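Local coordinates for protein alpha-L-rhamnosidase (Streptomyces avermitilis, PDB 3W5M) that hydrolyses terminal non-reducing alpha-L-rhamnose residues from alpha-L-rhamnosides such as naringin, rutin, hesperidin and gum arabic, at residues A3-S8 against P30-A35; R38-Y43 against P985-A990; L513-D518 against G577-P582. All blocks are in the same frame, centred on the assembly; numbering follows the deposited sequence.

Contact 1: residues A3-S8 against P30-A35; sequences ALRVTS and PMASAA
Arg5 and Ala32 form an antiparallel hydrogen-bonded pair. Arg5 N donates to Ala32 O at 3.1 Å, and Ala32 N donates back to Arg5 O at 2.9 Å. Further along, Thr7 N reaches Pro30 O at 2.9 Å. Val6 and Met31 lie between these bonds as a non-hydrogen-bonded pair. These bonds tie the first strand of the N-terminal immunoglobulin-like domain to strand 26-32.

Side-chain contacts lie on both faces. On one, Val6 CG2 meets Met31 CG at 3.9 Å, and Leu4 CD1 rests on Met31 CB and Ser33 CB. Val92 and Pro986 add to this side. On the other, Ala32 CB touches Thr7 CG2 at 3.9 Å, and Arg5 NH1 packs obliquely on Ala32 CB at 3.7 Å.

Arg5 CG sits between its backbone N and carbonyl carbon (chi1 84°). This torsion and an extended chain to NE lay the guanidinium beside Thr7 and Ala32. Thr7 CG2 lies against one guanidinium face, toward its rim. A water at the edge, in plane, accepts from Arg5 NH1 at 3.1 Å and donates to Ala3 O and Ala32 O.

The pairing therefore rests on backbone bonds. Leu4 and Met31 are buried, while Arg5 lies exposed on the other face, bridged by a water.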
loop_
_atom_site.group_PDB
_atom_site.type_symbol
_atom_site.label_atom_id
_atom_site.label_comp_id
_atom_site.label_asym_id
_atom_site.label_seq_id
_atom_site.Cartn_x
_atom_site.Cartn_y
_atom_site.Cartn_z
ATOM N N ALA A 3 -25.364 24.323 -26.600
ATOM C CA ALA A 3 -25.429 22.844 -26.790
ATOM C C ALA A 3 -24.595 22.056 -25.751
ATOM O O ALA A 3 -23.841 22.623 -24.944
ATOM C CB ALA A 3 -25.028 22.466 -28.216
ATOM N N LEU A 4 -24.779 20.741 -25.790
ATOM C CA LEU A 4 -24.129 19.780 -24.911
ATOM C C LEU A 4 -22.857 19.288 -25.601
ATOM O O LEU A 4 -22.888 18.986 -26.779
ATOM C CB LEU A 4 -25.095 18.613 -24.734
ATOM C CG LEU A 4 -25.150 17.726 -23.499
ATOM C CD1 LEU A 4 -24.840 18.474 -22.208
ATOM C CD2 LEU A 4 -26.530 17.094 -23.422
ATOM N N ARG A 5 -21.737 19.214 -24.892
ATOM C CA ARG A 5 -20.533 18.627 -25.495
ATOM C C ARG A 5 -19.858 17.613 -24.564
ATOM O O ARG A 5 -19.909 17.774 -23.365
ATOM C CB ARG A 5 -19.551 19.720 -25.930
ATOM C CG ARG A 5 -18.628 20.264 -24.863
ATOM C CD ARG A 5 -17.759 21.405 -25.421
ATOM N NE ARG A 5 -16.614 21.711 -24.562
ATOM C CZ ARG A 5 -16.677 22.435 -23.445
ATOM N NH1 ARG A 5 -17.828 22.948 -23.034
ATOM N NH2 ARG A 5 -15.581 22.653 -22.726
ATOM N N VAL A 6 -19.224 16.593 -25.130
ATOM C CA VAL A 6 -18.553 15.570 -24.322
ATOM C C VAL A 6 -17.150 16.056 -23.986
ATOM O O VAL A 6 -16.435 16.540 -24.865
ATOM C CB VAL A 6 -18.570 14.187 -25.010
ATOM C CG1 VAL A 6 -17.584 13.219 -24.354
ATOM C CG2 VAL A 6 -19.991 13.605 -24.993
ATOM N N THR A 7 -16.770 15.963 -22.713
ATOM C CA THR A 7 -15.433 16.388 -22.274
ATOM C C THR A 7 -14.776 15.225 -21.543
ATOM O O THR A 7 -15.420 14.575 -20.722
ATOM C CB THR A 7 -15.490 17.591 -21.294
ATOM O OG1 THR A 7 -16.250 17.237 -20.127
ATOM C CG2 THR A 7 -16.143 18.780 -21.932
ATOM N N SER A 8 -13.512 14.958 -21.841
ATOM C CA SER A 8 -12.730 13.946 -21.090
ATOM C C SER A 8 -13.357 12.544 -21.080
ATOM O O SER A 8 -13.594 11.971 -20.002
ATOM C CB SER A 8 -12.456 14.395 -19.651
ATOM O OG SER A 8 -11.582 15.506 -19.639
ATOM N N PRO A 30 -18.374 12.288 -19.435
ATOM C CA PRO A 30 -18.821 13.506 -18.762
ATOM C C PRO A 30 -19.217 14.538 -19.836
ATOM O O PRO A 30 -18.597 14.591 -20.920
ATOM C CB PRO A 30 -17.567 13.974 -17.998
ATOM C CG PRO A 30 -16.631 12.799 -17.962
ATOM C CD PRO A 30 -16.960 11.970 -19.172
ATOM N N MET A 31 -20.257 15.314 -19.575
ATOM C CA MET A 31 -20.674 16.330 -20.536
ATOM C C MET A 31 -20.639 17.721 -19.896
ATOM O O MET A 31 -20.718 17.849 -18.683
ATOM C CB MET A 31 -22.066 16.017 -21.069
ATOM C CG MET A 31 -22.133 14.812 -22.013
ATOM S SD MET A 31 -23.808 14.100 -21.998
ATOM C CE MET A 31 -23.803 13.233 -20.427
ATOM N N ALA A 32 -20.502 18.755 -20.720
ATOM C CA ALA A 32 -20.501 20.138 -20.223
ATOM C C ALA A 32 -21.499 20.966 -20.998
ATOM O O ALA A 32 -21.695 20.754 -22.195
ATOM C CB ALA A 32 -19.107 20.749 -20.330
ATOM N N SER A 33 -22.162 21.891 -20.310
ATOM C CA SER A 33 -23.120 22.780 -20.981
ATOM C C SER A 33 -23.232 24.045 -20.169
ATOM O O SER A 33 -23.422 23.973 -18.951
ATOM C CB SER A 33 -24.508 22.127 -21.072
ATOM O OG SER A 33 -25.545 23.082 -21.320
ATOM N N ALA A 34 -23.159 25.189 -20.846
ATOM C CA ALA A 34 -23.409 26.489 -20.200
ATOM C C ALA A 34 -24.900 26.697 -19.819
ATOM O O ALA A 34 -25.202 27.472 -18.909
ATOM C CB ALA A 34 -22.899 27.637 -21.078
ATOM N N ALA A 35 -25.819 25.998 -20.493
ATOM C CA ALA A 35 -27.256 26.058 -20.177
ATOM C C ALA A 35 -27.642 25.077 -19.066
ATOM O O ALA A 35 -27.199 23.929 -19.086
ATOM C CB ALA A 35 -28.080 25.752 -21.419
HETATM O O HOH W 1 -20.690 22.694 -24.273
#

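Contact 2: residues R38-Y43 against P985-A990; sequences RRQSAY and PPNTTA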
loop_
_atom_site.group_PDB
_atom_site.type_symbol
_atom_site.label_atom_id
_atom_site.label_comp_id
_atom_site.label_asym_id
_atom_site.label_seq_id
_atom_site.Cartn_x
_atom_site.Cartn_y
_atom_site.Cartn_z
ATOM N N ARG A 38 -29.886 20.056 -18.159
ATOM C CA ARG A 38 -29.626 19.141 -19.280
ATOM C C ARG A 38 -29.617 17.678 -18.865
ATOM O O ARG A 38 -29.032 17.319 -17.838
ATOM C CB ARG A 38 -28.292 19.461 -19.970
ATOM C CG ARG A 38 -28.060 20.920 -20.324
ATOM C CD ARG A 38 -29.225 21.545 -21.079
ATOM N NE ARG A 38 -29.365 21.082 -22.460
ATOM C CZ ARG A 38 -28.621 21.492 -23.491
ATOM N NH1 ARG A 38 -27.622 22.360 -23.325
ATOM N NH2 ARG A 38 -28.860 21.009 -24.705
ATOM N N ARG A 39 -30.273 16.845 -19.673
ATOM C CA ARG A 39 -30.296 15.411 -19.477
ATOM C C ARG A 39 -30.004 14.749 -20.810
ATOM O O ARG A 39 -30.331 15.294 -21.869
ATOM C CB ARG A 39 -31.679 14.933 -19.018
ATOM C CG ARG A 39 -32.140 15.389 -17.644
ATOM C CD ARG A 39 -33.537 14.852 -17.336
ATOM N NE ARG A 39 -34.531 15.234 -18.346
ATOM C CZ ARG A 39 -35.029 14.415 -19.278
ATOM N NH1 ARG A 39 -34.639 13.147 -19.353
ATOM N NH2 ARG A 39 -35.919 14.868 -20.150
ATOM N N GLN A 40 -29.418 13.562 -20.756
ATOM C CA GLN A 40 -29.211 12.754 -21.954
ATOM C C GLN A 40 -30.419 11.839 -22.217
ATOM O O GLN A 40 -30.887 11.153 -21.318
ATOM C CB GLN A 40 -27.930 11.916 -21.816
ATOM C CG GLN A 40 -27.692 10.911 -22.934
ATOM C CD GLN A 40 -26.626 9.912 -22.557
ATOM O OE1 GLN A 40 -25.458 10.276 -22.390
ATOM N NE2 GLN A 40 -27.016 8.645 -22.447
ATOM N N SER A 41 -30.902 11.849 -23.466
ATOM C CA SER A 41 -31.958 10.937 -23.912
ATOM C C SER A 41 -31.398 9.747 -24.688
ATOM O O SER A 41 -31.999 8.670 -24.675
ATOM C CB SER A 41 -33.042 11.656 -24.757
ATOM O OG SER A 41 -32.477 12.398 -25.822
ATOM N N ALA A 42 -30.267 9.941 -25.366
ATOM C CA ALA A 42 -29.692 8.872 -26.192
ATOM C C ALA A 42 -28.201 9.026 -26.337
ATOM O O ALA A 42 -27.683 10.123 -26.131
ATOM C CB ALA A 42 -30.363 8.873 -27.572
ATOM N N TYR A 43 -27.511 7.949 -26.718
ATOM C CA TYR A 43 -26.084 8.036 -27.058
ATOM C C TYR A 43 -25.784 7.157 -28.250
ATOM O O TYR A 43 -26.565 6.280 -28.589
ATOM C CB TYR A 43 -25.195 7.603 -25.875
ATOM C CG TYR A 43 -25.338 6.137 -25.489
ATOM C CD1 TYR A 43 -24.586 5.148 -26.140
ATOM C CD2 TYR A 43 -26.198 5.736 -24.461
ATOM C CE1 TYR A 43 -24.698 3.812 -25.797
ATOM C CE2 TYR A 43 -26.308 4.387 -24.107
ATOM C CZ TYR A 43 -25.567 3.433 -24.796
ATOM O OH TYR A 43 -25.649 2.096 -24.464
ATOM N N PRO A 985 -23.331 18.796 -12.692
ATOM C CA PRO A 985 -23.060 18.468 -14.096
ATOM C C PRO A 985 -24.263 17.961 -14.906
ATOM O O PRO A 985 -25.190 17.331 -14.360
ATOM C CB PRO A 985 -21.987 17.361 -14.011
ATOM C CG PRO A 985 -22.075 16.836 -12.635
ATOM C CD PRO A 985 -22.608 17.914 -11.758
ATOM N N PRO A 986 -24.233 18.198 -16.221
ATOM C CA PRO A 986 -25.279 17.684 -17.112
ATOM C C PRO A 986 -25.527 16.189 -16.890
ATOM O O PRO A 986 -24.584 15.434 -16.597
ATOM C CB PRO A 986 -24.696 17.945 -18.489
ATOM C CG PRO A 986 -23.858 19.159 -18.304
ATOM C CD PRO A 986 -23.240 19.004 -16.951
ATOM N N ASN A 987 -26.798 15.794 -16.990
ATOM C CA ASN A 987 -27.232 14.407 -16.810
ATOM C C ASN A 987 -27.263 13.987 -15.347
ATOM O O ASN A 987 -27.332 12.798 -15.033
ATOM C CB ASN A 987 -26.435 13.394 -17.700
ATOM C CG ASN A 987 -27.285 12.199 -18.098
ATOM O OD1 ASN A 987 -28.483 12.358 -18.344
ATOM N ND2 ASN A 987 -26.699 11.010 -18.137
ATOM N N THR A 988 -27.200 14.959 -14.445
ATOM C CA THR A 988 -27.426 14.691 -13.019
ATOM C C THR A 988 -28.392 15.753 -12.509
ATOM O O THR A 988 -28.641 16.746 -13.200
ATOM C CB THR A 988 -26.106 14.653 -12.176
ATOM O OG1 THR A 988 -25.654 15.973 -11.889
ATOM C CG2 THR A 988 -25.005 13.891 -12.888
ATOM N N THR A 989 -28.960 15.530 -11.333
ATOM C CA THR A 989 -29.807 16.530 -10.687
ATOM C C THR A 989 -29.336 16.731 -9.251
ATOM O O THR A 989 -28.450 16.010 -8.771
ATOM C CB THR A 989 -31.269 16.074 -10.631
ATOM O OG1 THR A 989 -31.330 14.851 -9.888
ATOM C CG2 THR A 989 -31.860 15.889 -12.034
ATOM N N ALA A 990 -29.923 17.703 -8.559
ATOM C CA ALA A 990 -29.575 17.956 -7.167
ATOM C C ALA A 990 -30.807 18.249 -6.329
ATOM O O ALA A 990 -31.817 18.736 -6.842
ATOM C CB ALA A 990 -28.608 19.110 -7.076
HETATM O O HOH W 2 -30.231 18.087 -15.309
#
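Asn987 meets Arg38 and Gln40 from the third position of a type II beta turn, Pro985 to Thr988. This turn joins two strands of the C-terminal beta-sandwich domain. It docks on residues 38-40, which lead into strand 40-48 of the N-terminal immunoglobulin-like domain. The contact thus joins the N-terminal and C-terminal domains, with its segments 942 residues apart.

Two hydrogen bonds cross directly. Asn987 N donates to Arg38 O at 2.8 Å. Gln40 N donates to Asn987 OD1 at 2.9 Å. That bond is nearly straight at the hydrogen (173°), but the donor stands 54° out of the amide plane. The Asn987 amide is also held at its other end, where ND2 bonds to Asp68 O and Ser70 OG. Its rotation is thus fixed.

Packing is slight. Gln40 CB lies 3.5 Å from Asn987 OD1, and Arg38 CB lies 4.2 Å from Pro986 CB. The Arg38 chain bends at chi2 and chi3 and leads away to a salt bridge with Asp94. The Gln40 amide is engaged by Trp29, Ser67 and Asp69.

A water adds an indirect link, donating to Arg38 O and Thr988 O. Within the turn, Thr988 OG1 donates to a lone pair of Pro985 O at 2.9 Å.

Contact 3: residues L513-D518 against G577-P582; sequences LRVSGD and GFPGKP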
loop_
_atom_site.group_PDB
_atom_site.type_symbol
_atom_site.label_atom_id
_atom_site.label_comp_id
_atom_site.label_asym_id
_atom_site.label_seq_id
_atom_site.Cartn_x
_atom_site.Cartn_y
_atom_site.Cartn_z
ATOM N N LEU A 513 19.369 11.328 -2.626
ATOM C CA LEU A 513 20.542 11.811 -1.905
ATOM C C LEU A 513 21.494 12.385 -2.941
ATOM O O LEU A 513 21.768 11.710 -3.958
ATOM C CB LEU A 513 21.203 10.644 -1.192
ATOM C CG LEU A 513 22.538 10.861 -0.496
ATOM C CD1 LEU A 513 22.399 11.824 0.699
ATOM C CD2 LEU A 513 23.153 9.532 -0.090
ATOM N N ARG A 514 21.950 13.631 -2.712
ATOM C CA ARG A 514 23.066 14.203 -3.479
ATOM C C ARG A 514 24.259 14.325 -2.540
ATOM O O ARG A 514 24.131 14.821 -1.417
ATOM C CB ARG A 514 22.760 15.585 -4.073
ATOM C CG ARG A 514 21.486 15.731 -4.891
ATOM C CD ARG A 514 21.432 14.839 -6.129
ATOM N NE ARG A 514 22.530 15.078 -7.074
ATOM C CZ ARG A 514 22.538 16.022 -8.011
ATOM N NH1 ARG A 514 21.506 16.846 -8.141
ATOM N NH2 ARG A 514 23.592 16.136 -8.818
ATOM N N VAL A 515 25.408 13.830 -2.974
ATOM C CA VAL A 515 26.593 13.809 -2.120
ATOM C C VAL A 515 27.866 13.815 -2.973
ATOM O O VAL A 515 27.926 13.189 -4.029
ATOM C CB VAL A 515 26.571 12.602 -1.146
ATOM C CG1 VAL A 515 26.505 11.270 -1.911
ATOM C CG2 VAL A 515 27.752 12.625 -0.187
ATOM N N SER A 516 28.874 14.555 -2.519
ATOM C CA SER A 516 30.187 14.547 -3.172
ATOM C C SER A 516 31.190 14.132 -2.143
ATOM O O SER A 516 31.144 14.595 -1.003
ATOM C CB SER A 516 30.582 15.926 -3.686
ATOM O OG SER A 516 29.572 16.482 -4.497
ATOM N N GLY A 517 32.120 13.272 -2.526
ATOM C CA GLY A 517 33.095 12.794 -1.554
ATOM C C GLY A 517 33.969 11.698 -2.118
ATOM O O GLY A 517 33.837 11.302 -3.294
ATOM N N ASP A 518 34.843 11.184 -1.270
ATOM C CA ASP A 518 35.789 10.165 -1.699
ATOM C C ASP A 518 35.108 8.839 -1.993
ATOM O O ASP A 518 34.152 8.462 -1.282
ATOM C CB ASP A 518 36.879 10.009 -0.647
ATOM C CG ASP A 518 37.787 11.256 -0.569
ATOM O OD1 ASP A 518 37.757 12.065 -1.531
ATOM O OD2 ASP A 518 38.496 11.430 0.444
ATOM N N GLY A 577 27.678 9.576 8.329
ATOM C CA GLY A 577 28.728 9.292 7.340
ATOM C C GLY A 577 28.854 10.254 6.183
ATOM O O GLY A 577 29.674 10.015 5.275
ATOM N N PHE A 578 28.062 11.334 6.193
ATOM C CA PHE A 578 28.108 12.344 5.149
ATOM C C PHE A 578 29.487 13.018 5.187
ATOM O O PHE A 578 30.009 13.294 6.273
ATOM C CB PHE A 578 26.992 13.376 5.348
ATOM C CG PHE A 578 26.641 14.150 4.112
ATOM C CD1 PHE A 578 25.663 13.676 3.226
ATOM C CD2 PHE A 578 27.284 15.360 3.814
ATOM C CE1 PHE A 578 25.336 14.382 2.088
ATOM C CE2 PHE A 578 26.954 16.063 2.668
ATOM C CZ PHE A 578 25.982 15.582 1.801
ATOM N N PRO A 579 30.099 13.238 4.020
ATOM C CA PRO A 579 31.365 13.981 4.068
ATOM C C PRO A 579 31.097 15.483 4.153
ATOM O O PRO A 579 30.621 16.093 3.190
ATOM C CB PRO A 579 32.039 13.605 2.743
ATOM C CG PRO A 579 30.915 13.255 1.820
ATOM C CD PRO A 579 29.824 12.681 2.680
ATOM N N GLY A 580 31.381 16.077 5.304
ATOM C CA GLY A 580 31.082 17.484 5.493
ATOM C C GLY A 580 29.696 17.629 6.074
ATOM O O GLY A 580 29.244 16.776 6.829
ATOM N N LYS A 581 29.013 18.703 5.713
ATOM C CA LYS A 581 27.711 18.983 6.303
ATOM C C LYS A 581 26.629 18.926 5.244
ATOM O O LYS A 581 26.688 19.657 4.255
ATOM C CB LYS A 581 27.708 20.345 7.012
ATOM C CG LYS A 581 28.427 20.382 8.357
ATOM C CD LYS A 581 28.965 21.787 8.643
ATOM C CE LYS A 581 29.154 22.061 10.131
ATOM N NZ LYS A 581 30.240 21.260 10.768
ATOM N N PRO A 582 25.627 18.045 5.435
ATOM C CA PRO A 582 24.514 18.100 4.484
ATOM C C PRO A 582 23.781 19.438 4.534
ATOM O O PRO A 582 23.702 20.067 5.581
ATOM C CB PRO A 582 23.573 16.975 4.941
ATOM C CG PRO A 582 24.014 16.582 6.308
ATOM C CD PRO A 582 25.458 16.997 6.458
#
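Phe578 and Val515 carry this contact, which is largely apolar, with two backbone carbonyl oxygens packed against ring carbons of Phe578 and Pro579. It joins strand 510-515 and the residues after it to the loop that follows strand 572-576, in the concanavalin-like domain.

The Phe578 side chain starts at CB, which lies clear of the strand. CG is anti to the backbone N (chi1 -159°), and this swings the ring across to the strand. CD1 comes within 4.1 Å of Val515 CG2. CE1 is the busiest atom. It lies 3.8 Å from Val515 CG2 and 3.7 Å from Arg514 O. It also touches Leu513 CD1 at 4.1 Å. At the tip, CZ still lies near Arg514 O and Val515 CG2.

The ring is approached from several sides. Val515 CG2 stands over one face, 4.1 Å from the ring centroid and 25° off the normal. This is a CH-pi contact, offset toward the rim. Pro582 CB covers the opposite face, over its centre, so the ring is sandwiched between a strand residue and a residue of its own loop. Leu513 CD1 and Arg514 O come to the edge, near the ring plane.

Val515 CG2 also meets the next residue of the loop. It lies 3.5 Å from Pro579 CD, and the two side chains cross at about a right angle. Pro579 CG then presses on Ser516 O at 3.1 Å. Gly517 CA follows, near the same Pro579 CG.

Strand 510-515 lies between strands 587-594 and 559-561 in a large mixed sheet. The loop 577-582 leads from strand 572-576 toward strand 587-594, and Pro582 also packs on Phe499 of strand 498-503.

How the contacts relate
Contacts 1 and 2 are neighbours, with centres about 10 Å apart. They share an interface: Ser33 OG lies 3.0 Å from Arg38 NH1, a probable hydrogen bond, and Leu4 CD1 packs on Pro986 CB at 3.8 Å. The C-terminal turn of contact 2 therefore also touches contact 1, at Leu4 and at Met31 O. Contact 3 stands apart in another domain. Its centre is about 55 Å from that of contact 1 and about 60 Å from that of contact 2. In sequence it is nested inside the loop that contact 2 closes. All three lie away from the calcium site and both rhamnose-binding sites, so they are structural contacts within and between domains.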